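Local coordinates for fiber protein (Snake adenovirus 1, PDB 4UMI) that probably attaches the virion to a host-cell receptor through the trimeric head of the spikes that project from the capsid vertices, at residues K102-I107 with E125-A130; F131-L136 with F203-K208. One frame throughout, in Å; residues are numbered along the deposited sequence.

Contact 1: K102-I107 with E125-A130; sequences KTSLDI and EEELGA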
ATOM      1  N   LYS A 102     -13.030  -9.671  -9.131  1.00 16.55           N
ATOM      2  CA  LYS A 102     -14.060  -8.953  -8.426  1.00 17.40           C
ATOM      3  C   LYS A 102     -13.608  -8.706  -7.011  1.00 18.37           C
ATOM      4  O   LYS A 102     -12.705  -9.387  -6.488  1.00 16.99           O
ATOM      5  CB  LYS A 102     -15.382  -9.694  -8.403  1.00 18.01           C
ATOM      6  CG  LYS A 102     -15.399 -10.938  -7.553  1.00 18.55           C
ATOM      7  CD  LYS A 102     -16.743 -11.623  -7.688  1.00 20.49           C
ATOM      8  CE  LYS A 102     -16.803 -12.914  -6.917  1.00 20.39           C
ATOM      9  NZ  LYS A 102     -18.162 -13.505  -6.976  1.00 23.96           N
ATOM     10  N   THR A 103     -14.237  -7.734  -6.367  1.00 18.52           N
ATOM     11  CA  THR A 103     -14.111  -7.522  -4.923  1.00 17.32           C
ATOM     12  C   THR A 103     -15.210  -8.270  -4.212  1.00 18.57           C
ATOM     13  O   THR A 103     -16.385  -7.989  -4.451  1.00 21.99           O
ATOM     14  CB  THR A 103     -14.192  -6.052  -4.596  1.00 19.68           C
ATOM     15  OG1 THR A 103     -13.193  -5.347  -5.334  1.00 22.33           O
ATOM     16  CG2 THR A 103     -13.959  -5.804  -3.120  1.00 19.33           C
ATOM     17  N   SER A 104     -14.855  -9.285  -3.428  1.00 18.40           N
ATOM     18  CA  SER A 104     -15.819 -10.163  -2.789  1.00 19.18           C
ATOM     19  C   SER A 104     -16.117  -9.773  -1.346  1.00 19.65           C
ATOM     20  O   SER A 104     -17.088 -10.233  -0.768  1.00 20.88           O
ATOM     21  CB  SER A 104     -15.332 -11.600  -2.863  1.00 19.53           C
ATOM     22  OG  SER A 104     -14.009 -11.669  -2.404  1.00 21.48           O
ATOM     23  N   LEU A 105     -15.315  -8.877  -0.771  1.00 18.92           N
ATOM     24  CA  LEU A 105     -15.535  -8.352   0.580  1.00 18.45           C
ATOM     25  C   LEU A 105     -14.896  -6.981   0.684  1.00 17.57           C
ATOM     26  O   LEU A 105     -13.782  -6.799   0.252  1.00 16.74           O
ATOM     27  CB  LEU A 105     -14.852  -9.236   1.630  1.00 19.29           C
ATOM     28  CG  LEU A 105     -15.009  -8.834   3.094  1.00 20.98           C
ATOM     29  CD1 LEU A 105     -16.424  -9.082   3.585  1.00 22.65           C
ATOM     30  CD2 LEU A 105     -14.007  -9.568   3.968  1.00 22.72           C
ATOM     31  N   ASP A 106     -15.595  -6.038   1.311  1.00 17.65           N
ATOM     32  CA  ASP A 106     -14.991  -4.763   1.655  1.00 16.52           C
ATOM     33  C   ASP A 106     -15.738  -4.175   2.825  1.00 17.17           C
ATOM     34  O   ASP A 106     -16.861  -3.723   2.646  1.00 19.76           O
ATOM     35  CB  ASP A 106     -14.939  -3.818   0.442  1.00 18.87           C
ATOM     36  CG  ASP A 106     -13.851  -2.762   0.544  1.00 20.98           C
ATOM     37  OD1 ASP A 106     -13.108  -2.793   1.520  1.00 23.44           O
ATOM     38  OD2 ASP A 106     -13.700  -1.949  -0.398  1.00 26.94           O
ATOM     39  N   ILE A 107     -15.146  -4.266   4.027  1.00 16.06           N
ATOM     40  CA  ILE A 107     -15.798  -3.838   5.264  1.00 16.12           C
ATOM     41  C   ILE A 107     -14.830  -2.969   6.068  1.00 16.44           C
ATOM     42  O   ILE A 107     -13.628  -3.060   5.909  1.00 15.31           O
ATOM     43  CB  ILE A 107     -16.249  -5.050   6.144  1.00 18.53           C
ATOM     44  CG1 ILE A 107     -15.079  -5.940   6.592  1.00 19.01           C
ATOM     45  CG2 ILE A 107     -17.310  -5.877   5.442  1.00 19.67           C
ATOM     46  CD1 ILE A 107     -15.390  -7.048   7.589  1.00 21.40           C
ATOM     47  N   GLU A 125     -11.314  -8.274   0.336  1.00 15.60           N
ATOM     48  CA  GLU A 125     -10.955  -9.474  -0.401  1.00 15.77           C
ATOM     49  C   GLU A 125     -11.170  -9.202  -1.878  1.00 16.00           C
ATOM     50  O   GLU A 125     -12.240  -8.759  -2.317  1.00 17.59           O
ATOM     51  CB  GLU A 125     -11.744 -10.696   0.063  1.00 17.89           C
ATOM     52  CG  GLU A 125     -11.311 -11.932  -0.689  1.00 18.70           C
ATOM     53  CD  GLU A 125     -12.051 -13.173  -0.282  1.00 23.31           C
ATOM     54  OE1 GLU A 125     -11.791 -13.712   0.796  1.00 27.90           O
ATOM     55  OE2 GLU A 125     -12.888 -13.641  -1.062  1.00 31.48           O
ATOM     56  N   GLU A 126     -10.128  -9.501  -2.662  1.00 15.85           N
ATOM     57  CA  GLU A 126     -10.198  -9.451  -4.133  1.00 16.85           C
ATOM     58  C   GLU A 126     -10.006 -10.878  -4.632  1.00 16.46           C
ATOM     59  O   GLU A 126      -9.174 -11.618  -4.098  1.00 17.99           O
ATOM     60  CB  GLU A 126      -9.088  -8.566  -4.754  1.00 19.13           C
ATOM     61  CG  GLU A 126      -9.266  -8.441  -6.259  1.00 28.05           C
ATOM     62  CD  GLU A 126      -8.124  -7.824  -7.050  1.00 27.99           C
ATOM     63  OE1 GLU A 126      -7.178  -7.269  -6.493  1.00 31.15           O
ATOM     64  OE2 GLU A 126      -8.165  -7.908  -8.298  1.00 25.82           O
ATOM     65  N   GLU A 127     -10.748 -11.273  -5.648  1.00 16.02           N
ATOM     66  CA  GLU A 127     -10.512 -12.517  -6.326  1.00 16.50           C
ATOM     67  C   GLU A 127     -10.085 -12.179  -7.728  1.00 17.44           C
ATOM     68  O   GLU A 127     -10.710 -11.347  -8.384  1.00 17.86           O
ATOM     69  CB  GLU A 127     -11.760 -13.352  -6.324  1.00 16.30           C
ATOM     70  CG  GLU A 127     -12.187 -13.811  -4.936  1.00 19.28           C
ATOM     71  CD  GLU A 127     -13.566 -14.399  -4.900  1.00 22.22           C
ATOM     72  OE1 GLU A 127     -14.164 -14.629  -5.949  1.00 25.47           O
ATOM     73  OE2 GLU A 127     -14.067 -14.619  -3.793  1.00 24.73           O
ATOM     74  N   LEU A 128      -9.045 -12.822  -8.240  1.00 16.12           N
ATOM     75  CA  LEU A 128      -8.605 -12.556  -9.629  1.00 16.54           C
ATOM     76  C   LEU A 128      -8.119 -13.876 -10.175  1.00 16.88           C
ATOM     77  O   LEU A 128      -7.125 -14.461  -9.678  1.00 16.43           O
ATOM     78  CB  LEU A 128      -7.542 -11.462  -9.745  1.00 21.25           C
ATOM     79  CG  LEU A 128      -6.199 -11.553  -9.085  1.00 25.26           C
ATOM     80  CD1 LEU A 128      -5.251 -10.540  -9.748  1.00 26.25           C
ATOM     81  CD2 LEU A 128      -6.370 -11.228  -7.616  1.00 35.00           C
ATOM     82  N   GLY A 129      -8.801 -14.389 -11.184  1.00 17.05           N
ATOM     83  CA  GLY A 129      -8.434 -15.681 -11.701  1.00 17.10           C
ATOM     84  C   GLY A 129      -8.440 -16.733 -10.627  1.00 17.27           C
ATOM     85  O   GLY A 129      -9.423 -16.877  -9.900  1.00 17.33           O
ATOM     86  N   ALA A 130      -7.346 -17.475 -10.546  1.00 17.23           N
ATOM     87  CA  ALA A 130      -7.166 -18.514  -9.557  1.00 17.48           C
ATOM     88  C   ALA A 130      -6.895 -17.973  -8.141  1.00 16.87           C
ATOM     89  O   ALA A 130      -6.875 -18.754  -7.187  1.00 19.23           O
ATOM     90  CB  ALA A 130      -6.010 -19.416  -9.968  1.00 19.20           C
TER
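A classic beta bulge interrupts the antiparallel hairpin of strands 101-112 and 118-128 in the trimeric fibre head: Ser104 and Leu105 both face Glu125. Glu125 O lies between two amides, accepting Ser104 N at 2.9 Å (149° at the oxygen, the donor tilted out of the carbonyl plane) and, more weakly, Leu105 N. Glu125 N returns a bond to Leu105 O. Before the bulge the pairing is regular: Lys102 and Glu127 form a hydrogen-bonded pair, with Glu127 N at 2.8 Å from Lys102 O and nearly straight at 171°, while Thr103 and Glu126 follow as a non-hydrogen-bonded pair.

At the bulge the Ser104 side chain is directed toward the opposite strand. With OG held between the backbone N and the carbonyl carbon (chi1 50°), Ser104 OG reaches the extended side chain of Glu125 and donates to Glu125 OE2 over 2.6 Å, meeting the carboxylate on its anti side and somewhat out of its plane. Glu125 OE1 is engaged by Arg134 of the next strand, so the two carboxylate oxygens have different partners. The arginine and the serine hydroxyl would probably stabilise a charged Glu125, whereas the Glu127 carboxylate, its OE2 only 3.1 Å from Glu125 OE2 without a bond between them, would tend to work against it.

Alongside, the Lys102 and Glu127 side chains run in the same direction, Lys102 CE lying 3.3 Å from Glu127 OE1, whereas Lys102 NZ remains 4.3 Å from Glu127 OE1, beyond a salt bridge. Leu105 CB packs against Glu125 CB on the same face, and the leucine also touches Phe159 of helix 154-161. Glu126 points to the other face with Thr103; its OE1 forms a salt bridge with Arg124 of the third subunit.

Contact 2: F131-L136 with F203-K208; sequences FTKRTL and FYLTEK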
ATOM      1  N   PHE A 131      -6.604 -16.686  -8.004  1.00 15.93           N
ATOM      2  CA  PHE A 131      -6.048 -16.119  -6.784  1.00 15.27           C
ATOM      3  C   PHE A 131      -7.071 -15.401  -5.951  1.00 16.14           C
ATOM      4  O   PHE A 131      -8.018 -14.789  -6.460  1.00 16.31           O
ATOM      5  CB  PHE A 131      -4.889 -15.200  -7.106  1.00 15.76           C
ATOM      6  CG  PHE A 131      -3.666 -15.916  -7.573  1.00 16.55           C
ATOM      7  CD1 PHE A 131      -3.553 -16.315  -8.879  1.00 19.47           C
ATOM      8  CD2 PHE A 131      -2.601 -16.157  -6.728  1.00 18.99           C
ATOM      9  CE1 PHE A 131      -2.419 -16.947  -9.348  1.00 20.16           C
ATOM     10  CE2 PHE A 131      -1.469 -16.802  -7.173  1.00 22.39           C
ATOM     11  CZ  PHE A 131      -1.376 -17.185  -8.488  1.00 21.11           C
ATOM     12  N   THR A 132      -6.792 -15.389  -4.648  1.00 16.05           N
ATOM     13  CA  THR A 132      -7.504 -14.547  -3.715  1.00 16.10           C
ATOM     14  C   THR A 132      -6.497 -13.711  -2.967  1.00 15.31           C
ATOM     15  O   THR A 132      -5.451 -14.202  -2.520  1.00 16.02           O
ATOM     16  CB  THR A 132      -8.290 -15.420  -2.727  1.00 18.46           C
ATOM     17  OG1 THR A 132      -9.186 -16.262  -3.462  1.00 21.53           O
ATOM     18  CG2 THR A 132      -9.089 -14.615  -1.765  1.00 20.29           C
ATOM     19  N   LYS A 133      -6.785 -12.419  -2.828  1.00 14.37           N
ATOM     20  CA  LYS A 133      -5.962 -11.495  -2.059  1.00 13.57           C
ATOM     21  C   LYS A 133      -6.815 -10.957  -0.926  1.00 13.26           C
ATOM     22  O   LYS A 133      -7.899 -10.440  -1.156  1.00 16.32           O
ATOM     23  CB  LYS A 133      -5.460 -10.315  -2.900  1.00 14.64           C
ATOM     24  CG  LYS A 133      -4.490  -9.438  -2.109  1.00 13.91           C
ATOM     25  CD  LYS A 133      -3.745  -8.301  -2.836  1.00 18.18           C
ATOM     26  CE  LYS A 133      -4.638  -7.316  -3.484  1.00 17.34           C
ATOM     27  NZ  LYS A 133      -3.764  -6.217  -4.020  1.00 17.08           N
ATOM     28  N   ARG A 134      -6.347 -11.064   0.299  1.00 12.63           N
ATOM     29  CA  ARG A 134      -7.012 -10.494   1.466  1.00 12.82           C
ATOM     30  C   ARG A 134      -6.112  -9.427   2.053  1.00 12.62           C
ATOM     31  O   ARG A 134      -4.961  -9.724   2.384  1.00 13.15           O
ATOM     32  CB  ARG A 134      -7.363 -11.539   2.513  1.00 15.11           C
ATOM     33  CG  ARG A 134      -8.527 -12.397   2.046  1.00 18.06           C
ATOM     34  CD  ARG A 134      -8.750 -13.608   2.891  1.00 28.92           C
ATOM     35  NE  ARG A 134      -9.804 -14.465   2.311  1.00 33.22           N
ATOM     36  CZ  ARG A 134      -9.777 -15.800   2.274  1.00 38.51           C
ATOM     37  NH1 ARG A 134      -8.750 -16.492   2.772  1.00 50.85           N
ATOM     38  NH2 ARG A 134     -10.785 -16.460   1.723  1.00 36.81           N
ATOM     39  N   THR A 135      -6.617  -8.213   2.145  1.00 12.26           N
ATOM     40  CA  THR A 135      -5.858  -7.067   2.650  1.00 11.78           C
ATOM     41  C   THR A 135      -6.505  -6.471   3.887  1.00 11.64           C
ATOM     42  O   THR A 135      -7.708  -6.204   3.908  1.00 12.72           O
ATOM     43  CB  THR A 135      -5.742  -5.965   1.587  1.00 11.99           C
ATOM     44  OG1 THR A 135      -5.201  -6.494   0.369  1.00 13.47           O
ATOM     45  CG2 THR A 135      -4.865  -4.822   2.046  1.00 13.18           C
ATOM     46  N   LEU A 136      -5.680  -6.270   4.912  1.00 12.39           N
ATOM     47  CA  LEU A 136      -6.049  -5.523   6.100  1.00 11.75           C
ATOM     48  C   LEU A 136      -5.424  -4.116   6.021  1.00 11.64           C
ATOM     49  O   LEU A 136      -4.203  -4.024   5.909  1.00 13.04           O
ATOM     50  CB  LEU A 136      -5.552  -6.232   7.347  1.00 12.28           C
ATOM     51  CG  LEU A 136      -5.928  -5.573   8.662  1.00 13.98           C
ATOM     52  CD1 LEU A 136      -7.427  -5.659   8.937  1.00 16.04           C
ATOM     53  CD2 LEU A 136      -5.141  -6.189   9.821  1.00 14.79           C
ATOM     54  N   PHE A 203      -1.255  -7.801   3.423  1.00 11.18           N
ATOM     55  CA  PHE A 203      -2.077  -8.698   2.612  1.00 11.62           C
ATOM     56  C   PHE A 203      -1.446 -10.069   2.506  1.00 11.49           C
ATOM     57  O   PHE A 203      -0.254 -10.254   2.711  1.00 12.49           O
ATOM     58  CB  PHE A 203      -2.429  -8.113   1.227  1.00 12.20           C
ATOM     59  CG  PHE A 203      -1.255  -7.869   0.316  1.00 12.12           C
ATOM     60  CD1 PHE A 203      -0.759  -8.869  -0.488  1.00 13.11           C
ATOM     61  CD2 PHE A 203      -0.641  -6.620   0.270  1.00 11.89           C
ATOM     62  CE1 PHE A 203       0.322  -8.642  -1.323  1.00 13.03           C
ATOM     63  CE2 PHE A 203       0.404  -6.398  -0.574  1.00 13.42           C
ATOM     64  CZ  PHE A 203       0.889  -7.398  -1.359  1.00 12.71           C
ATOM     65  N   TYR A 204      -2.270 -11.040   2.139  1.00 12.74           N
ATOM     66  CA  TYR A 204      -1.764 -12.314   1.663  1.00 13.32           C
ATOM     67  C   TYR A 204      -2.503 -12.647   0.380  1.00 13.87           C
ATOM     68  O   TYR A 204      -3.626 -12.228   0.144  1.00 14.51           O
ATOM     69  CB  TYR A 204      -1.752 -13.469   2.629  1.00 16.06           C
ATOM     70  CG  TYR A 204      -3.099 -13.977   3.000  1.00 16.69           C
ATOM     71  CD1 TYR A 204      -3.865 -13.394   4.012  1.00 17.82           C
ATOM     72  CD2 TYR A 204      -3.598 -15.124   2.440  1.00 19.08           C
ATOM     73  CE1 TYR A 204      -5.100 -13.908   4.408  1.00 20.55           C
ATOM     74  CE2 TYR A 204      -4.798 -15.654   2.847  1.00 23.39           C
ATOM     75  CZ  TYR A 204      -5.563 -15.048   3.819  1.00 22.88           C
ATOM     76  OH  TYR A 204      -6.781 -15.587   4.243  1.00 27.23           O
ATOM     77  N   LEU A 205      -1.812 -13.355  -0.477  1.00 15.16           N
ATOM     78  CA  LEU A 205      -2.274 -13.604  -1.833  1.00 17.52           C
ATOM     79  C   LEU A 205      -1.972 -15.033  -2.066  1.00 21.72           C
ATOM     80  O   LEU A 205      -0.800 -15.420  -1.892  1.00 22.00           O
ATOM     81  CB  LEU A 205      -1.497 -12.643  -2.816  1.00 22.44           C
ATOM     82  CG  LEU A 205      -1.566 -12.740  -4.322  1.00 19.32           C
ATOM     83  CD1 LEU A 205      -2.963 -12.438  -4.749  1.00 18.06           C
ATOM     84  CD2 LEU A 205      -0.565 -11.832  -4.987  1.00 19.84           C
ATOM     85  N   THR A 206      -2.992 -15.828  -2.397  1.00 21.49           N
ATOM     86  CA  THR A 206      -2.863 -17.251  -2.513  1.00 23.09           C
ATOM     87  C   THR A 206      -3.742 -17.820  -3.636  1.00 24.35           C
ATOM     88  O   THR A 206      -4.762 -17.235  -4.021  1.00 21.32           O
ATOM     89  CB  THR A 206      -3.262 -17.929  -1.206  1.00 28.98           C
ATOM     90  OG1 THR A 206      -3.012 -19.326  -1.286  1.00 29.83           O
ATOM     91  CG2 THR A 206      -4.710 -17.720  -0.889  1.00 29.53           C
ATOM     92  N   GLU A 207      -3.331 -18.976  -4.157  1.00 24.58           N
ATOM     93  CA  GLU A 207      -4.047 -19.747  -5.172  1.00 28.11           C
ATOM     94  C   GLU A 207      -4.884 -20.848  -4.547  1.00 35.16           C
ATOM     95  O   GLU A 207      -5.594 -21.563  -5.255  1.00 41.83           O
ATOM     96  CB  GLU A 207      -3.044 -20.437  -6.091  1.00 36.92           C
ATOM     97  CG  GLU A 207      -2.836 -19.742  -7.389  1.00 40.10           C
ATOM     98  CD  GLU A 207      -2.040 -20.571  -8.360  1.00 37.73           C
ATOM     99  OE1 GLU A 207      -0.909 -20.994  -8.023  1.00 37.92           O
ATOM    100  OE2 GLU A 207      -2.548 -20.773  -9.473  1.00 41.18           O
ATOM    101  N   LYS A 208      -4.791 -21.014  -3.230  1.00 40.03           N
ATOM    102  CA  LYS A 208      -5.653 -21.964  -2.513  1.00 44.69           C
ATOM    103  C   LYS A 208      -7.041 -21.360  -2.319  1.00 53.88           C
ATOM    104  O   LYS A 208      -7.203 -20.137  -2.343  1.00 49.23           O
ATOM    105  CB  LYS A 208      -5.051 -22.328  -1.158  1.00 48.85           C
ATOM    106  CG  LYS A 208      -3.594 -22.740  -1.235  1.00 49.10           C
ATOM    107  CD  LYS A 208      -2.963 -22.863   0.141  1.00 46.13           C
ATOM    108  CE  LYS A 208      -1.562 -22.266   0.189  1.00 47.17           C
ATOM    109  NZ  LYS A 208      -0.722 -22.570  -1.005  1.00 63.53           N
TER
HETATM  110  O   HOH W   1      -8.018 -18.488  -4.542  1.00 27.05           O
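Backbone hydrogen bonds join Thr132 to Thr206 and Arg134 to Tyr204, two in each pair; Thr132 N meets Thr206 O at 2.8 Å. Between and beside them Lys133-Leu205 and Thr135-Phe203 form non-hydrogen-bonded pairs, so strand 198-206 borders the antiparallel four-strand sheet of the fibre head in regular register. Polar side chains meet on the face of Thr132, Arg134, Tyr204 and Thr206. Arg134 and Tyr204 run alongside each other, and Arg134 NH1 donates to Tyr204 OH over 2.6 Å. The hydroxyl lies at the edge of the guanidinium, near its plane, while the two flat groups are inclined by 65°. Thr132 OG1 donates to a water that in turn donates to Lys208 O, and Thr206 OG1 accepts Lys208 N at 3.1 Å in an ST turn that folds back the C-terminal end. On the face that carries Lys133, Leu205, Thr135 and Phe203 the contacts are largely apolar: Leu205 CD1 packs on Lys133 CB at 3.8 Å, and Lys133 CD lies beside Phe203 CD1. A bend at chi3 (58°) brings Lys133 NZ over the face of the Phe203 ring, too far off for more than a weak cation-pi attraction; its hydrogen bond goes to Gln122 of the third subunit.

From the N terminus, strand 101-112 runs out and strand 118-128 returns beside it, so contact 1 closes the first hairpin with 17 residues between its segments. A short turn then leads into strand 131-140. Contact 2 opens there and closes only at the C-terminal end, after 66 residues that include helix 154-161 and the second sheet. The two contacts therefore lie in series, neither nested nor crossed. Contact 1 pairs one border strand with its inner neighbour and contact 2 does the same at the other border; the adjacency of 118-128 and 131-140 joins the two halves, with a probable hydrogen bond between Glu126 O and Lys133 N. Both contacts touch the third subunit.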